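PDB 2QEN: walker-Type ATPase from Pyrococcus abyssi, which probably binds and hydrolyses ATP, and holds ADP and magnesium at a Walker-type nucleotide site, although its cellular role is unknown. Local coordinates for residues 285-290 against 303-308. The protein carries 1 engineered substitution. Numbering follows the deposited sequence.
Sequences VDILRA and DYLAVK
Leu305 reaches helix 285-290 with both methyls, and each meets a different residue. CD1 lies 3.7 Å from CG1 of Ile287, the two side chains crossing at about a right angle, whereas CD2 rests 3.8 Å from the CB of Asp286 and 3.7 Å from that residue's backbone O. Asp286 O accepts the helical bond from Ala290 N, and CD2 of Leu305 lies against it as a van der Waals neighbour. With its CB pointing toward helix 285-290, CG anti to its own carbonyl carbon (chi1 -62°) and chi2 extended, Leu305 sends its two methyls to Asp286 and Ile287. The CB of Ile287 points away from the partner helix, and its side chain is also packed against Leu317, Leu320, Leu321 and Leu324 of helix 314-326.

The second apolar contact is Ala290 against Tyr304: the alanine CB sits 3.6 Å from ring atom CD2, approaching obliquely. The CA atoms of Ala290 and Tyr304 are 7.3 Å apart, as are those of Asp286 and Leu305. The segment axes make an angle of 121° and approach to 10.5 Å, as two successive helices of the domain assigned to the MCM-type C-terminal winged helix-turn-helix family; the centre of the contact lies about 28 Å from the centre of the chain, away from the nucleotide site. Lys308, just past the end of helix 298-307, lays its CG over the centre of one face of the tyrosine ring, which also stacks with Tyr295. Were Tyr304 an alanine, the methyl of Ala290 would probably lose its aromatic neighbour and Tyr295 its stacking partner.

Polar links across the interface are absent: no hydrogen bond joins the segments, and Asp286 OD1 stays 6.2 Å from Lys308 NZ, allowing at most a long-range attraction. Asp286 instead pairs through OD2 with Arg283, one turn earlier.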
ATOM      1  N   VAL A 285       3.377  -1.999  20.828  1.00 30.50           N
ATOM      2  CA  VAL A 285       2.387  -0.958  21.118  1.00 30.56           C
ATOM      3  C   VAL A 285       2.851  -0.004  22.225  1.00 30.06           C
ATOM      4  O   VAL A 285       2.591   1.201  22.163  1.00 30.13           O
ATOM      5  CB  VAL A 285       1.005  -1.545  21.445  1.00 30.26           C
ATOM      6  CG1 VAL A 285      -0.019  -0.430  21.600  1.00 30.88           C
ATOM      7  CG2 VAL A 285       0.574  -2.491  20.343  1.00 31.72           C
ATOM      8  N   ASP A 286       3.540  -0.560  23.221  1.00 29.58           N
ATOM      9  CA  ASP A 286       4.180   0.214  24.289  1.00 28.89           C
ATOM     10  C   ASP A 286       5.181   1.225  23.717  1.00 28.07           C
ATOM     11  O   ASP A 286       5.219   2.372  24.152  1.00 27.70           O
ATOM     12  CB  ASP A 286       4.895  -0.718  25.275  1.00 28.91           C
ATOM     13  CG  ASP A 286       3.927  -1.452  26.227  1.00 32.01           C
ATOM     14  OD1 ASP A 286       2.711  -1.157  26.255  1.00 33.35           O
ATOM     15  OD2 ASP A 286       4.407  -2.337  26.972  1.00 35.84           O
ATOM     16  N   ILE A 287       6.000   0.781  22.763  1.00 27.41           N
ATOM     17  CA  ILE A 287       7.019   1.624  22.140  1.00 26.96           C
ATOM     18  C   ILE A 287       6.362   2.733  21.306  1.00 27.00           C
ATOM     19  O   ILE A 287       6.765   3.891  21.364  1.00 27.02           O
ATOM     20  CB  ILE A 287       8.001   0.783  21.286  1.00 27.23           C
ATOM     21  CG1 ILE A 287       8.833  -0.151  22.183  1.00 26.70           C
ATOM     22  CG2 ILE A 287       8.904   1.677  20.441  1.00 26.16           C
ATOM     23  CD1 ILE A 287       9.712  -1.170  21.419  1.00 26.39           C
ATOM     24  N   LEU A 288       5.334   2.352  20.560  1.00 27.36           N
ATOM     25  CA  LEU A 288       4.530   3.252  19.742  1.00 27.47           C
ATOM     26  C   LEU A 288       3.865   4.340  20.582  1.00 27.86           C
ATOM     27  O   LEU A 288       3.971   5.530  20.272  1.00 27.27           O
ATOM     28  CB  LEU A 288       3.485   2.429  18.995  1.00 27.93           C
ATOM     29  CG  LEU A 288       3.628   2.184  17.477  1.00 28.67           C
ATOM     30  CD1 LEU A 288       5.001   2.468  16.887  1.00 27.37           C
ATOM     31  CD2 LEU A 288       3.103   0.840  17.020  1.00 27.07           C
ATOM     32  N   ARG A 289       3.206   3.938  21.667  1.00 27.95           N
ATOM     33  CA  ARG A 289       2.605   4.920  22.564  1.00 28.12           C
ATOM     34  C   ARG A 289       3.639   5.882  23.168  1.00 27.40           C
ATOM     35  O   ARG A 289       3.426   7.100  23.164  1.00 27.21           O
ATOM     36  CB  ARG A 289       1.760   4.252  23.632  1.00 28.88           C
ATOM     37  CG  ARG A 289       0.838   5.224  24.333  1.00 31.33           C
ATOM     38  CD  ARG A 289      -0.250   4.512  25.103  1.00 35.71           C
ATOM     39  NE  ARG A 289      -1.377   4.122  24.253  1.00 38.73           N
ATOM     40  CZ  ARG A 289      -1.722   2.865  23.989  1.00 39.90           C
ATOM     41  NH1 ARG A 289      -1.025   1.856  24.495  1.00 39.92           N
ATOM     42  NH2 ARG A 289      -2.772   2.617  23.216  1.00 40.93           N
ATOM     43  N   ALA A 290       4.763   5.344  23.643  1.00 26.24           N
ATOM     44  CA  ALA A 290       5.863   6.151  24.155  1.00 25.79           C
ATOM     45  C   ALA A 290       6.296   7.255  23.170  1.00 25.50           C
ATOM     46  O   ALA A 290       6.371   8.422  23.544  1.00 25.52           O
ATOM     47  CB  ALA A 290       7.077   5.238  24.536  1.00 25.81           C
ATOM     48  N   ASP A 303      13.968   4.205  29.264  1.00 27.23           N
ATOM     49  CA  ASP A 303      13.657   4.568  30.652  1.00 26.45           C
ATOM     50  C   ASP A 303      12.145   4.618  30.903  1.00 25.53           C
ATOM     51  O   ASP A 303      11.683   4.229  31.964  1.00 23.89           O
ATOM     52  CB  ASP A 303      14.242   5.935  31.026  1.00 26.41           C
ATOM     53  CG  ASP A 303      15.780   5.974  31.004  1.00 28.62           C
ATOM     54  OD1 ASP A 303      16.463   4.904  30.961  1.00 29.20           O
ATOM     55  OD2 ASP A 303      16.295   7.119  31.037  1.00 26.52           O
ATOM     56  N   TYR A 304      11.389   5.126  29.931  1.00 25.56           N
ATOM     57  CA  TYR A 304       9.937   5.297  30.093  1.00 26.14           C
ATOM     58  C   TYR A 304       9.274   3.948  30.346  1.00 26.17           C
ATOM     59  O   TYR A 304       8.525   3.775  31.320  1.00 25.75           O
ATOM     60  CB  TYR A 304       9.318   5.974  28.866  1.00 26.56           C
ATOM     61  CG  TYR A 304       7.814   6.180  28.975  1.00 27.42           C
ATOM     62  CD1 TYR A 304       7.271   7.067  29.922  1.00 27.51           C
ATOM     63  CD2 TYR A 304       6.940   5.483  28.139  1.00 27.52           C
ATOM     64  CE1 TYR A 304       5.890   7.246  30.026  1.00 29.00           C
ATOM     65  CE2 TYR A 304       5.562   5.655  28.223  1.00 27.13           C
ATOM     66  CZ  TYR A 304       5.046   6.547  29.153  1.00 28.04           C
ATOM     67  OH  TYR A 304       3.685   6.710  29.243  1.00 28.10           O
ATOM     68  N   LEU A 305       9.596   2.994  29.480  1.00 25.95           N
ATOM     69  CA  LEU A 305       9.066   1.651  29.580  1.00 26.94           C
ATOM     70  C   LEU A 305       9.578   0.873  30.788  1.00 26.64           C
ATOM     71  O   LEU A 305       8.832   0.077  31.351  1.00 26.60           O
ATOM     72  CB  LEU A 305       9.309   0.875  28.274  1.00 27.20           C
ATOM     73  CG  LEU A 305       8.622   1.458  27.028  1.00 29.10           C
ATOM     74  CD1 LEU A 305       8.918   0.607  25.798  1.00 30.30           C
ATOM     75  CD2 LEU A 305       7.096   1.626  27.245  1.00 29.31           C
ATOM     76  N   ALA A 306      10.839   1.089  31.179  1.00 26.44           N
ATOM     77  CA  ALA A 306      11.392   0.455  32.383  1.00 26.99           C
ATOM     78  C   ALA A 306      10.581   0.865  33.599  1.00 27.46           C
ATOM     79  O   ALA A 306      10.263   0.050  34.466  1.00 27.77           O
ATOM     80  CB  ALA A 306      12.869   0.843  32.577  1.00 26.36           C
ATOM     81  N   VAL A 307      10.246   2.148  33.625  1.00 28.13           N
ATOM     82  CA  VAL A 307       9.529   2.787  34.705  1.00 29.40           C
ATOM     83  C   VAL A 307       8.062   2.320  34.758  1.00 30.63           C
ATOM     84  O   VAL A 307       7.488   2.184  35.841  1.00 30.34           O
ATOM     85  CB  VAL A 307       9.680   4.335  34.530  1.00 29.64           C
ATOM     86  CG1 VAL A 307       8.437   5.112  34.949  1.00 29.47           C
ATOM     87  CG2 VAL A 307      10.970   4.825  35.219  1.00 28.83           C
ATOM     88  N   LYS A 308       7.477   2.060  33.588  1.00 31.91           N
ATOM     89  CA  LYS A 308       6.104   1.559  33.481  1.00 33.80           C
ATOM     90  C   LYS A 308       6.006   0.035  33.679  1.00 34.68           C
ATOM     91  O   LYS A 308       4.914  -0.529  33.589  1.00 34.86           O
ATOM     92  CB  LYS A 308       5.476   1.944  32.138  1.00 33.80           C
ATOM     93  CG  LYS A 308       5.407   3.454  31.843  1.00 35.80           C
ATOM     94  CD  LYS A 308       4.199   4.145  32.474  1.00 37.92           C
ATOM     95  CE  LYS A 308       2.862   3.543  32.008  1.00 39.28           C
ATOM     96  NZ  LYS A 308       2.778   3.389  30.534  1.00 40.96           N
TER